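Local coordinates for peptide-binding protein (Photobacterium damsela subsp. piscicida, PDB 6SQX) that cleaves the peptidoglycan of potentially competing bacteria as a secreted NlpC/P60 cell wall hydrolase, at residues 96-101 and 152-157; 123-128 and 191-196; 341-346 and 391-396; 382-387 and 466-471. All blocks are in the same frame, centred on the assembly; numbering follows the deposited sequence.

Interaction 1 (96-101 and 152-157); sequences DTIRYY and RSLPTS. With EDO (1,2-ethanediol), chain I; EDO (1,2-ethanediol), chain H; EDO (1,2-ethanediol), chain U.
A helix-on-loop packing joins helix 90-102 to the turn that leaves strand 149-152: T97, I98 and Y101, on one side of the helix, receive S153 and the isobutyl group of L154. The two branches of L154 divide the helix surface between them. CD2 meets the methyl CG2 of T97 at 3.7 Å and reaches CG1 of I98, while CD1 lies 3.9 Å from CD2 of the Y101 ring. Threonine suits its place through two unlike branches. With CG2 anti to the backbone N (OG1 chi1 -58°), the methyl faces the loop, and OG1 is left to bond L93 O and to accept a bond from a 1,2-ethanediol, probably from the crystallisation liquor. No direct hydrogen bond crosses the contact; one water joins Y101 OH, 2.6 Å away, to S153 OG, 2.8 Å away, at the edge of the tyrosine ring. The loop is braced from within by R152, whose NE gives T156 O a nearly straight bond (2.9 Å, 170°) around the inverse gamma turn at P155. R152 also makes a salt bridge to D174. M126 of helix 118-126 packs on I98, L154 and P155, so the loop is flanked by two helices, while W198 of strand 198-203 touches R152 and P155.

Interaction 2 (123-128 and 191-196); sequences SENMNL and HMSTDK
The single N-H of H191 NE2 is shared by two carbonyls at the end of helix 118-126: M126 O at 2.8 Å and, more weakly, N127 O at 3.0 Å. Both oxygens lie at the edge of the imidazole, in its plane, and the angles at the hydrogen, 131° and 129°, are those of a bifurcated bond. ND1 pairs with the backbone N of N133, consistent with a neutral ring carrying its proton on NE2. Histidine thus suits a position that must bond on both sides. N127 has left the helix with positive phi, a conformation asparagine tolerates well, and its OD1 turns to K129. A second grip is made by N125. Its backbone O takes T194 N at 2.8 Å, and its side-chain OD1 takes D195 N at 2.9 Å. From the same amide ND2 makes a weak bond to D195 OD1, the amide and carboxylate planes standing 81° apart. D195 OD1 is also met by S193 OG at 2.8 Å, which stiffens the type I turn S193-K196. The turn follows strand 186-192 of the SH3-type region. On the far side of helix 118-126, M126 also touches E94 of helix 90-102, and W209 of strand 206-211 touches both M126 and H191.

Interaction 3 (341-346 and 391-396); sequences RSSFYQ and TSTSHI. With EDO (1,2-ethanediol), chain L.
The first turn of helix 343-349 lies against the bend entering strand 395-405, with F344 CA 5.5 Å from T393 CA and S343 CA 5.9 Å from I396 CA. Two hydroxyls meet at its centre. S343 OG and T393 OG1 are hydrogen-bonded at 2.9 Å, either being able to donate; each oxygen sits between its own backbone N and carbonyl carbon (chi1 63° and 56°), which turns it to the other. Small hydroxyl residues suit this close approach. To one side, the edge of the F344 ring points at T391 O, which lies in the ring plane 3.4 Å from CE1. To the other, I396 sets its CG2 3.7 Å from S343 CB and its CD1 3.5 Å from Q346 OE1. The amide end of Q346 is held through NE2, bonded to P340 O and S325 O. H395 points away from this helix and bonds N415; such a strand histidine, with C324 (oxidised to the sulfonic acid) just before helix 326-334, is consistent with the NlpC/P60 active-site arrangement. The chemistry is mixed: one hydroxyl pair supplies the direct bond, while Q346 OE1 is buried against methyl groups without any polar partner, a probable energetic cost.

Interaction 4 (382-387 and 466-471); sequences TLVSFG and VGFNTT
S385 and N469 face each other across two antiparallel strands and are joined twice: their backbones exchange N-H and carbonyl bonds in both directions, and N469 ND2 bonds S385 OG at 3.0 Å, nearly straight (163°) and in the amide plane. L383 with T471 and G387 with G467 form the other hydrogen-bonded pairs. A water ties the same face together, 2.7 Å from S385 OG and donating to L383 O and, at 2.8 Å, to T471 OG1. On the other face, beside T470, lie V384 and the two phenylalanines. F386 and F468 make an offset edge-to-face pair in which the edge of F386 meets the face of F468, centroids 5.4 Å apart and planes at 89°. The two rings leave their strands by different torsions: CG of F468 lies anti to its backbone N (chi1 -173°), that of F386 anti to its carbonyl carbon. V384 CG1 comes 4.1 Å from F468 CZ. These strands are neighbours in the six-stranded antiparallel sheet of the NlpC/P60 domain. At one end V466 and G467 both face G387 in a classic beta bulge, and G387 and G467 pair there without side chains. Farther out, L368 and R364 of helix 361-370 touch F468, whereas N469 and T471 lean on I353 of strand 353-355. T471 OG1 also bonds A347 O, and T382 OG1 bonds I378 O. L383 and S385 pack on I396 of strand 395-405.

From the N terminus, helix 90-102 opens interaction 1, which closes at the loop after strand 149-152. Before it closes, helix 118-126 has opened interaction 2, which ends at the turn after strand 186-192, so the two cross. They touch mainly through M126, with I98 also on L128, tying both helices to the SH3-type region. Farther along, interaction 3 opens at helix 343-349 and interaction 4 at strand 382-387; 391-396 then closes the former and 466-471 the latter, another crossing. Here the meeting is direct, since strands 382-387 and 395-405 are sheet neighbours, S394 N probably bonding F386 O. Interactions 2 and 4 lie on opposite sides of the chain's centre, centres about 39 Å apart.

Interaction 1 (96-101 and 152-157)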
loop_
_atom_site.group_PDB
_atom_site.type_symbol
_atom_site.label_atom_id
_atom_site.label_comp_id
_atom_site.label_asym_id
_atom_site.label_seq_id
_atom_site.Cartn_x
_atom_site.Cartn_y
_atom_site.Cartn_z
ATOM N N ASP A 96 9.686 -18.849 -9.303
ATOM C CA ASP A 96 9.154 -19.217 -7.993
ATOM C C ASP A 96 7.641 -19.054 -7.939
ATOM O O ASP A 96 6.951 -19.864 -7.309
ATOM C CB ASP A 96 9.781 -18.361 -6.890
ATOM C CG ASP A 96 11.235 -18.709 -6.609
ATOM O OD1 ASP A 96 11.743 -19.714 -7.133
ATOM O OD2 ASP A 96 11.855 -17.959 -5.845
ATOM N N THR A 97 7.110 -17.998 -8.566
ATOM C CA THR A 97 5.668 -17.759 -8.510
ATOM C C THR A 97 4.912 -18.816 -9.298
ATOM O O THR A 97 3.901 -19.355 -8.821
ATOM C CB THR A 97 5.368 -16.349 -9.030
ATOM O OG1 THR A 97 6.098 -15.403 -8.242
ATOM C CG2 THR A 97 3.875 -16.028 -8.945
ATOM N N ILE A 98 5.409 -19.157 -10.493
ATOM C CA ILE A 98 4.799 -20.232 -11.265
ATOM C C ILE A 98 4.775 -21.513 -10.442
ATOM O O ILE A 98 3.742 -22.182 -10.336
ATOM C CB ILE A 98 5.558 -20.443 -12.590
ATOM C CG1 ILE A 98 5.342 -19.267 -13.532
ATOM C CG2 ILE A 98 5.066 -21.704 -13.288
ATOM C CD1 ILE A 98 6.262 -19.298 -14.740
ATOM N N ARG A 99 5.936 -21.892 -9.885
ATOM C CA ARG A 99 6.026 -23.122 -9.103
ATOM C C ARG A 99 5.059 -23.109 -7.925
ATOM O O ARG A 99 4.452 -24.143 -7.591
ATOM C CB ARG A 99 7.471 -23.321 -8.628
ATOM C CG ARG A 99 7.768 -24.678 -8.006
ATOM C CD ARG A 99 9.273 -24.886 -7.788
ATOM N NE ARG A 99 9.847 -23.932 -6.844
ATOM C CZ ARG A 99 10.601 -22.886 -7.189
ATOM N NH1 ARG A 99 11.065 -22.076 -6.248
ATOM N NH2 ARG A 99 10.908 -22.655 -8.464
ATOM N N TYR A 100 4.925 -21.958 -7.268
ATOM C CA TYR A 100 4.074 -21.871 -6.089
ATOM C C TYR A 100 2.634 -22.235 -6.426
ATOM O O TYR A 100 1.978 -22.966 -5.673
ATOM C CB TYR A 100 4.137 -20.458 -5.526
ATOM C CG TYR A 100 3.395 -20.298 -4.236
ATOM C CD1 TYR A 100 4.022 -20.502 -3.017
ATOM C CD2 TYR A 100 2.061 -19.905 -4.231
ATOM C CE1 TYR A 100 3.325 -20.334 -1.815
ATOM C CE2 TYR A 100 1.359 -19.749 -3.050
ATOM C CZ TYR A 100 1.987 -19.953 -1.844
ATOM O OH TYR A 100 1.264 -19.792 -0.682
ATOM N N TYR A 101 2.116 -21.728 -7.553
ATOM C CA TYR A 101 0.724 -21.999 -7.906
ATOM C C TYR A 101 0.528 -23.312 -8.650
ATOM O O TYR A 101 -0.559 -23.903 -8.564
ATOM C CB TYR A 101 0.135 -20.818 -8.674
ATOM C CG TYR A 101 -0.000 -19.653 -7.736
ATOM C CD1 TYR A 101 -0.967 -19.680 -6.730
ATOM C CD2 TYR A 101 0.842 -18.531 -7.821
ATOM C CE1 TYR A 101 -1.097 -18.632 -5.837
ATOM C CE2 TYR A 101 0.715 -17.455 -6.919
ATOM C CZ TYR A 101 -0.256 -17.524 -5.919
ATOM O OH TYR A 101 -0.376 -16.492 -5.022
ATOM N N ARG A 152 -0.406 -7.727 -10.637
ATOM C CA ARG A 152 -0.728 -9.136 -10.444
ATOM C C ARG A 152 0.562 -9.970 -10.415
ATOM O O ARG A 152 1.512 -9.685 -11.154
ATOM C CB ARG A 152 -1.592 -9.644 -11.645
ATOM C CG ARG A 152 -2.838 -8.749 -11.988
ATOM C CD ARG A 152 -3.921 -8.809 -10.889
ATOM N NE ARG A 152 -4.593 -10.109 -10.928
ATOM C CZ ARG A 152 -5.375 -10.593 -9.973
ATOM N NH1 ARG A 152 -5.561 -9.858 -8.867
ATOM N NH2 ARG A 152 -5.953 -11.791 -10.121
ATOM N N SER A 153 0.581 -11.030 -9.605
ATOM C CA SER A 153 1.810 -11.818 -9.546
ATOM C C SER A 153 2.010 -12.685 -10.780
ATOM O O SER A 153 3.142 -13.118 -11.035
ATOM C CB SER A 153 1.814 -12.669 -8.294
ATOM O OG SER A 153 0.841 -13.690 -8.348
ATOM N N LEU A 154 0.950 -13.004 -11.514
ATOM C CA LEU A 154 0.944 -13.739 -12.769
ATOM C C LEU A 154 0.067 -12.952 -13.727
ATOM O O LEU A 154 -0.830 -12.229 -13.281
ATOM C CB LEU A 154 0.295 -15.117 -12.575
ATOM C CG LEU A 154 1.066 -16.095 -11.688
ATOM C CD1 LEU A 154 0.220 -17.345 -11.460
ATOM C CD2 LEU A 154 2.418 -16.449 -12.349
ATOM N N PRO A 155 0.281 -13.081 -15.029
ATOM C CA PRO A 155 -0.511 -12.265 -15.990
ATOM C C PRO A 155 -1.901 -12.839 -16.208
ATOM O O PRO A 155 -2.197 -13.502 -17.215
ATOM C CB PRO A 155 0.339 -12.317 -17.263
ATOM C CG PRO A 155 1.089 -13.642 -17.156
ATOM C CD PRO A 155 1.424 -13.753 -15.676
ATOM N N THR A 156 -2.774 -12.569 -15.233
ATOM C CA THR A 156 -4.147 -13.051 -15.289
ATOM C C THR A 156 -4.993 -12.197 -14.366
ATOM O O THR A 156 -4.517 -11.741 -13.316
ATOM C CB THR A 156 -4.273 -14.532 -14.863
ATOM O OG1 THR A 156 -5.640 -14.987 -14.973
ATOM C CG2 THR A 156 -3.793 -14.737 -13.432
ATOM N N SER A 157 -6.229 -11.961 -14.799
ATOM C CA SER A 157 -7.227 -11.332 -13.951
ATOM C C SER A 157 -7.975 -12.346 -13.102
ATOM O O SER A 157 -8.766 -11.949 -12.233
ATOM C CB SER A 157 -8.211 -10.518 -14.793
ATOM O OG SER A 157 -8.828 -11.339 -15.766
HETATM C C1 EDO I . 6.615 -12.053 -7.307
HETATM O O1 EDO I . 5.413 -12.750 -7.673
HETATM C C2 EDO I . 6.354 -10.566 -7.485
HETATM O O2 EDO I . 5.547 -10.409 -8.647
HETATM C C1 EDO H . -2.040 -18.816 -0.885
HETATM O O1 EDO H . -1.413 -20.112 -0.942
HETATM C C2 EDO H . -1.916 -18.244 0.518
HETATM O O2 EDO H . -2.549 -19.158 1.446
HETATM C C1 EDO U . 0.809 -14.383 -1.222
HETATM O O1 EDO U . 0.711 -13.667 0.010
HETATM C C2 EDO U . 0.911 -15.878 -0.957
HETATM O O2 EDO U . 1.476 -16.498 -2.115
HETATM O O HOH W 1 0.947 -14.291 -5.619
#

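Interaction 2 (123-128 and 191-196)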
loop_
_atom_site.group_PDB
_atom_site.type_symbol
_atom_site.label_atom_id
_atom_site.label_comp_id
_atom_site.label_asym_id
_atom_site.label_seq_id
_atom_site.Cartn_x
_atom_site.Cartn_y
_atom_site.Cartn_z
ATOM N N SER A 123 1.810 -19.923 -17.610
ATOM C CA SER A 123 3.255 -20.081 -17.755
ATOM C C SER A 123 3.672 -19.975 -19.216
ATOM O O SER A 123 4.684 -19.335 -19.543
ATOM C CB SER A 123 3.688 -21.426 -17.163
ATOM O OG SER A 123 5.028 -21.743 -17.513
ATOM N N GLU A 124 2.906 -20.609 -20.112
ATOM C CA GLU A 124 3.178 -20.474 -21.544
ATOM C C GLU A 124 3.188 -19.010 -21.953
ATOM O O GLU A 124 4.124 -18.540 -22.612
ATOM C CB GLU A 124 2.113 -21.202 -22.366
ATOM C CG GLU A 124 2.233 -22.704 -22.450
ATOM C CD GLU A 124 1.234 -23.277 -23.437
ATOM O OE1 GLU A 124 1.463 -23.144 -24.659
ATOM O OE2 GLU A 124 0.207 -23.834 -22.991
ATOM N N ASN A 125 2.137 -18.276 -21.579
ATOM C CA ASN A 125 1.992 -16.882 -21.993
ATOM C C ASN A 125 3.089 -15.998 -21.407
ATOM O O ASN A 125 3.443 -14.969 -22.001
ATOM C CB ASN A 125 0.622 -16.388 -21.544
ATOM C CG ASN A 125 0.155 -15.139 -22.289
ATOM O OD1 ASN A 125 0.505 -14.917 -23.458
ATOM N ND2 ASN A 125 -0.666 -14.328 -21.618
ATOM N N MET A 126 3.615 -16.359 -20.228
ATOM C CA MET A 126 4.717 -15.598 -19.644
ATOM C C MET A 126 5.978 -15.687 -20.489
ATOM O O MET A 126 6.798 -14.763 -20.461
ATOM C CB MET A 126 5.006 -16.072 -18.215
ATOM C CG MET A 126 3.865 -15.734 -17.271
ATOM S SD MET A 126 3.992 -16.594 -15.692
ATOM C CE MET A 126 5.361 -15.757 -14.886
ATOM N N ASN A 127 6.163 -16.792 -21.211
ATOM C CA ASN A 127 7.271 -16.957 -22.163
ATOM C C ASN A 127 8.615 -16.545 -21.558
ATOM O O ASN A 127 9.342 -15.706 -22.101
ATOM C CB ASN A 127 6.987 -16.203 -23.463
ATOM C CG ASN A 127 8.050 -16.456 -24.530
ATOM O OD1 ASN A 127 8.663 -17.526 -24.576
ATOM N ND2 ASN A 127 8.295 -15.460 -25.366
ATOM N N LEU A 128 8.946 -17.135 -20.404
ATOM C CA LEU A 128 10.175 -16.770 -19.692
ATOM C C LEU A 128 11.451 -17.216 -20.389
ATOM O O LEU A 128 12.529 -16.715 -20.035
ATOM C CB LEU A 128 10.160 -17.323 -18.257
ATOM C CG LEU A 128 9.076 -16.740 -17.361
ATOM C CD1 LEU A 128 9.146 -17.341 -15.962
ATOM C CD2 LEU A 128 9.239 -15.213 -17.334
ATOM N N HIS A 191 9.156 -7.236 -19.518
ATOM C CA HIS A 191 8.900 -8.426 -20.317
ATOM C C HIS A 191 7.433 -8.418 -20.704
ATOM O O HIS A 191 6.588 -7.991 -19.917
ATOM C CB HIS A 191 9.231 -9.655 -19.451
ATOM C CG HIS A 191 9.236 -10.957 -20.195
ATOM N ND1 HIS A 191 10.277 -11.342 -21.010
ATOM C CD2 HIS A 191 8.333 -11.970 -20.232
ATOM C CE1 HIS A 191 10.012 -12.524 -21.532
ATOM N NE2 HIS A 191 8.846 -12.938 -21.068
ATOM N N MET A 192 7.115 -8.869 -21.906
ATOM C CA MET A 192 5.737 -8.851 -22.390
ATOM C C MET A 192 5.257 -10.280 -22.634
ATOM O O MET A 192 6.021 -11.128 -23.120
ATOM C CB MET A 192 5.622 -7.996 -23.680
ATOM C CG MET A 192 4.208 -7.847 -24.259
ATOM S SD MET A 192 4.043 -6.457 -25.420
ATOM C CE MET A 192 5.577 -6.608 -26.308
ATOM N N SER A 193 3.993 -10.548 -22.304
ATOM C CA SER A 193 3.397 -11.857 -22.531
ATOM C C SER A 193 3.313 -12.172 -24.031
ATOM O O SER A 193 3.372 -11.284 -24.889
ATOM C CB SER A 193 2.013 -11.922 -21.883
ATOM O OG SER A 193 1.157 -10.961 -22.481
ATOM N N THR A 194 3.181 -13.464 -24.342
ATOM C CA THR A 194 3.126 -13.865 -25.746
ATOM C C THR A 194 1.933 -13.237 -26.458
ATOM O O THR A 194 2.054 -12.806 -27.616
ATOM C CB THR A 194 3.099 -15.390 -25.868
ATOM O OG1 THR A 194 4.260 -15.936 -25.222
ATOM C CG2 THR A 194 3.071 -15.835 -27.342
ATOM N N ASP A 195 0.778 -13.157 -25.780
ATOM C CA ASP A 195 -0.397 -12.548 -26.392
ATOM C C ASP A 195 -0.364 -11.028 -26.359
ATOM O O ASP A 195 -1.309 -10.391 -26.840
ATOM C CB ASP A 195 -1.703 -13.110 -25.794
ATOM C CG ASP A 195 -1.907 -12.742 -24.323
ATOM O OD1 ASP A 195 -1.115 -11.961 -23.750
ATOM O OD2 ASP A 195 -2.876 -13.266 -23.731
ATOM N N LYS A 196 0.692 -10.440 -25.795
ATOM C CA LYS A 196 0.929 -9.006 -25.712
ATOM C C LYS A 196 -0.039 -8.286 -24.795
ATOM O O LYS A 196 0.075 -7.050 -24.638
ATOM C CB LYS A 196 0.974 -8.310 -27.082
ATOM C CG LYS A 196 2.019 -8.932 -28.006
ATOM C CD LYS A 196 2.210 -8.132 -29.298
ATOM C CE LYS A 196 3.100 -8.899 -30.277
ATOM N NZ LYS A 196 4.436 -9.194 -29.667
HETATM O O HOH W 2 4.604 -18.275 -25.839
#

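Interaction 3 (341-346 and 391-396)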
loop_
_atom_site.group_PDB
_atom_site.type_symbol
_atom_site.label_atom_id
_atom_site.label_comp_id
_atom_site.label_asym_id
_atom_site.label_seq_id
_atom_site.Cartn_x
_atom_site.Cartn_y
_atom_site.Cartn_z
ATOM N N ARG A 341 6.408 -1.198 0.180
ATOM C CA ARG A 341 5.056 -1.682 -0.073
ATOM C C ARG A 341 4.458 -2.460 1.100
ATOM O O ARG A 341 3.266 -2.291 1.426
ATOM C CB ARG A 341 5.066 -2.555 -1.318
ATOM C CG ARG A 341 3.782 -3.367 -1.528
ATOM C CD ARG A 341 2.602 -2.466 -1.872
ATOM N NE ARG A 341 1.380 -3.255 -2.022
ATOM C CZ ARG A 341 0.491 -3.454 -1.049
ATOM N NH1 ARG A 341 0.712 -2.953 0.152
ATOM N NH2 ARG A 341 -0.601 -4.146 -1.299
ATOM N N SER A 342 5.213 -3.387 1.700
ATOM C CA SER A 342 4.625 -4.338 2.630
ATOM C C SER A 342 5.025 -4.070 4.077
ATOM O O SER A 342 6.011 -3.387 4.377
ATOM C CB SER A 342 4.949 -5.777 2.218
ATOM O OG SER A 342 4.460 -6.017 0.895
ATOM N N SER A 343 4.227 -4.643 4.987
ATOM C CA SER A 343 4.410 -4.369 6.421
ATOM C C SER A 343 5.796 -4.748 6.931
ATOM O O SER A 343 6.368 -4.011 7.748
ATOM C CB SER A 343 3.321 -5.039 7.277
ATOM O OG SER A 343 3.372 -6.457 7.168
ATOM N N PHE A 344 6.336 -5.896 6.497
ATOM C CA PHE A 344 7.654 -6.303 6.992
ATOM C C PHE A 344 8.715 -5.296 6.572
ATOM O O PHE A 344 9.597 -4.922 7.366
ATOM C CB PHE A 344 8.021 -7.681 6.456
ATOM C CG PHE A 344 9.422 -8.090 6.807
ATOM C CD1 PHE A 344 9.697 -8.719 8.016
ATOM C CD2 PHE A 344 10.473 -7.815 5.939
ATOM C CE1 PHE A 344 11.008 -9.088 8.361
ATOM C CE2 PHE A 344 11.781 -8.185 6.280
ATOM C CZ PHE A 344 12.035 -8.814 7.498
ATOM N N TYR A 345 8.656 -4.848 5.315
ATOM C CA TYR A 345 9.669 -3.915 4.846
ATOM C C TYR A 345 9.474 -2.527 5.436
ATOM O O TYR A 345 10.455 -1.814 5.686
ATOM C CB TYR A 345 9.727 -3.911 3.317
ATOM C CG TYR A 345 10.274 -5.218 2.790
ATOM C CD1 TYR A 345 11.649 -5.429 2.724
ATOM C CD2 TYR A 345 9.426 -6.251 2.389
ATOM C CE1 TYR A 345 12.152 -6.639 2.263
ATOM C CE2 TYR A 345 9.914 -7.458 1.921
ATOM C CZ TYR A 345 11.281 -7.649 1.867
ATOM O OH TYR A 345 11.786 -8.832 1.420
ATOM N N GLN A 346 8.213 -2.121 5.680
ATOM C CA GLN A 346 7.989 -0.855 6.383
ATOM C C GLN A 346 8.578 -0.915 7.782
ATOM O O GLN A 346 9.344 -0.021 8.193
ATOM C CB GLN A 346 6.482 -0.530 6.441
ATOM C CG GLN A 346 5.903 -0.233 5.053
ATOM C CD GLN A 346 4.427 0.068 5.085
ATOM O OE1 GLN A 346 3.754 -0.193 6.077
ATOM N NE2 GLN A 346 3.915 0.569 3.976
ATOM N N THR A 391 9.955 -12.075 14.212
ATOM C CA THR A 391 10.358 -11.263 13.071
ATOM C C THR A 391 9.277 -11.078 12.010
ATOM O O THR A 391 9.438 -10.216 11.139
ATOM C CB THR A 391 11.619 -11.833 12.413
ATOM O OG1 THR A 391 11.346 -13.160 11.954
ATOM C CG2 THR A 391 12.767 -11.868 13.425
ATOM N N SER A 392 8.193 -11.841 12.036
ATOM C CA SER A 392 7.222 -11.664 10.962
ATOM C C SER A 392 6.177 -10.616 11.319
ATOM O O SER A 392 5.950 -10.281 12.485
ATOM C CB SER A 392 6.548 -12.985 10.609
ATOM O OG SER A 392 5.725 -13.413 11.669
ATOM N N THR A 393 5.568 -10.060 10.284
ATOM C CA THR A 393 4.497 -9.112 10.503
ATOM C C THR A 393 3.284 -9.501 9.674
ATOM O O THR A 393 3.398 -9.918 8.521
ATOM C CB THR A 393 4.931 -7.659 10.147
ATOM O OG1 THR A 393 5.400 -7.620 8.799
ATOM C CG2 THR A 393 6.039 -7.149 11.111
ATOM N N SER A 394 2.111 -9.357 10.283
ATOM C CA SER A 394 0.854 -9.567 9.588
ATOM C C SER A 394 -0.126 -8.418 9.764
ATOM O O SER A 394 -1.233 -8.493 9.234
ATOM C CB SER A 394 0.218 -10.880 10.039
ATOM O OG SER A 394 0.146 -10.910 11.433
ATOM N N HIS A 395 0.260 -7.357 10.452
ATOM C CA HIS A 395 -0.556 -6.151 10.519
ATOM C C HIS A 395 0.349 -4.971 10.831
ATOM O O HIS A 395 1.416 -5.138 11.441
ATOM C CB HIS A 395 -1.670 -6.236 11.576
ATOM C CG HIS A 395 -2.638 -5.100 11.481
ATOM N ND1 HIS A 395 -3.267 -4.764 10.296
ATOM C CD2 HIS A 395 -3.022 -4.181 12.399
ATOM C CE1 HIS A 395 -4.035 -3.703 10.505
ATOM N NE2 HIS A 395 -3.899 -3.327 11.764
ATOM N N ILE A 396 -0.060 -3.774 10.390
ATOM C CA ILE A 396 0.700 -2.575 10.709
ATOM C C ILE A 396 -0.285 -1.409 10.760
ATOM O O ILE A 396 -1.308 -1.415 10.058
ATOM C CB ILE A 396 1.868 -2.380 9.694
ATOM C CG1 ILE A 396 2.840 -1.292 10.152
ATOM C CG2 ILE A 396 1.319 -2.079 8.269
ATOM C CD1 ILE A 396 4.181 -1.380 9.354
HETATM C C1 EDO L . -1.831 -9.637 13.903
HETATM O O1 EDO L . -2.131 -10.289 12.665
HETATM C C2 EDO L . -1.664 -10.682 15.000
HETATM O O2 EDO L . -0.590 -11.570 14.661
#

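Interaction 4 (382-387 and 466-471)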
loop_
_atom_site.group_PDB
_atom_site.type_symbol
_atom_site.label_atom_id
_atom_site.label_comp_id
_atom_site.label_asym_id
_atom_site.label_seq_id
_atom_site.Cartn_x
_atom_site.Cartn_y
_atom_site.Cartn_z
ATOM N N THR A 382 5.147 7.148 13.820
ATOM C CA THR A 382 5.646 5.860 14.293
ATOM C C THR A 382 4.737 4.776 13.771
ATOM O O THR A 382 3.520 4.896 13.896
ATOM C CB THR A 382 5.601 5.816 15.823
ATOM O OG1 THR A 382 6.292 6.958 16.352
ATOM C CG2 THR A 382 6.260 4.532 16.350
ATOM N N LEU A 383 5.297 3.723 13.204
ATOM C CA LEU A 383 4.529 2.577 12.763
ATOM C C LEU A 383 4.533 1.537 13.874
ATOM O O LEU A 383 5.581 1.247 14.458
ATOM C CB LEU A 383 5.175 1.966 11.515
ATOM C CG LEU A 383 5.482 2.905 10.346
ATOM C CD1 LEU A 383 6.029 2.156 9.145
ATOM C CD2 LEU A 383 4.198 3.675 9.942
ATOM N N VAL A 384 3.377 0.969 14.176
ATOM C CA VAL A 384 3.267 -0.164 15.091
ATOM C C VAL A 384 2.926 -1.390 14.264
ATOM O O VAL A 384 1.943 -1.374 13.513
ATOM C CB VAL A 384 2.193 0.068 16.172
ATOM C CG1 VAL A 384 2.339 -0.991 17.290
ATOM C CG2 VAL A 384 2.316 1.474 16.752
ATOM N N SER A 385 3.723 -2.455 14.398
ATOM C CA SER A 385 3.505 -3.651 13.617
ATOM C C SER A 385 3.354 -4.853 14.542
ATOM O O SER A 385 3.816 -4.845 15.680
ATOM C CB SER A 385 4.620 -3.854 12.579
ATOM O OG SER A 385 5.915 -3.890 13.194
ATOM N N PHE A 386 2.675 -5.879 14.033
ATOM C CA PHE A 386 2.220 -7.014 14.829
ATOM C C PHE A 386 2.430 -8.266 13.992
ATOM O O PHE A 386 2.214 -8.243 12.782
ATOM C CB PHE A 386 0.702 -6.903 15.141
ATOM C CG PHE A 386 0.264 -5.530 15.629
ATOM C CD1 PHE A 386 -0.050 -4.532 14.709
ATOM C CD2 PHE A 386 0.132 -5.261 16.983
ATOM C CE1 PHE A 386 -0.455 -3.260 15.124
ATOM C CE2 PHE A 386 -0.305 -3.998 17.432
ATOM C CZ PHE A 386 -0.599 -2.985 16.481
ATOM N N GLY A 387 2.819 -9.363 14.636
ATOM C CA GLY A 387 2.925 -10.604 13.890
ATOM C C GLY A 387 2.910 -11.808 14.815
ATOM O O GLY A 387 2.855 -11.673 16.041
ATOM N N VAL A 466 2.832 -12.216 19.232
ATOM C CA VAL A 466 4.192 -12.680 19.509
ATOM C C VAL A 466 5.202 -11.647 19.026
ATOM O O VAL A 466 6.157 -11.296 19.736
ATOM C CB VAL A 466 4.426 -14.063 18.881
ATOM C CG1 VAL A 466 5.881 -14.451 19.034
ATOM C CG2 VAL A 466 3.508 -15.126 19.539
ATOM N N GLY A 467 5.001 -11.150 17.806
ATOM C CA GLY A 467 5.776 -10.048 17.260
ATOM C C GLY A 467 5.036 -8.737 17.463
ATOM O O GLY A 467 3.836 -8.623 17.165
ATOM N N PHE A 468 5.761 -7.741 17.955
ATOM C CA PHE A 468 5.148 -6.452 18.261
ATOM C C PHE A 468 6.276 -5.437 18.239
ATOM O O PHE A 468 7.251 -5.589 18.980
ATOM C CB PHE A 468 4.509 -6.551 19.657
ATOM C CG PHE A 468 3.680 -5.349 20.062
ATOM C CD1 PHE A 468 4.274 -4.137 20.406
ATOM C CD2 PHE A 468 2.307 -5.450 20.126
ATOM C CE1 PHE A 468 3.501 -3.042 20.790
ATOM C CE2 PHE A 468 1.521 -4.360 20.497
ATOM C CZ PHE A 468 2.107 -3.151 20.816
ATOM N N ASN A 469 6.187 -4.435 17.378
ATOM C CA ASN A 469 7.333 -3.567 17.111
ATOM C C ASN A 469 6.860 -2.140 16.923
ATOM O O ASN A 469 5.736 -1.903 16.509
ATOM C CB ASN A 469 8.075 -3.920 15.810
ATOM C CG ASN A 469 8.232 -5.410 15.611
ATOM O OD1 ASN A 469 9.042 -6.047 16.290
ATOM N ND2 ASN A 469 7.455 -5.987 14.701
ATOM N N THR A 470 7.734 -1.188 17.198
ATOM C CA THR A 470 7.536 0.192 16.797
ATOM C C THR A 470 8.695 0.623 15.913
ATOM O O THR A 470 9.847 0.211 16.137
ATOM C CB THR A 470 7.419 1.157 17.999
ATOM O OG1 THR A 470 8.573 1.029 18.835
ATOM C CG2 THR A 470 6.147 0.872 18.804
ATOM N N THR A 471 8.406 1.462 14.923
ATOM C CA THR A 471 9.422 1.981 14.008
ATOM C C THR A 471 9.190 3.478 13.834
ATOM O O THR A 471 8.172 3.885 13.266
ATOM C CB THR A 471 9.335 1.261 12.653
ATOM O OG1 THR A 471 9.370 -0.166 12.843
ATOM C CG2 THR A 471 10.465 1.723 11.706
HETATM O O HOH W 3 6.907 -1.336 13.347
#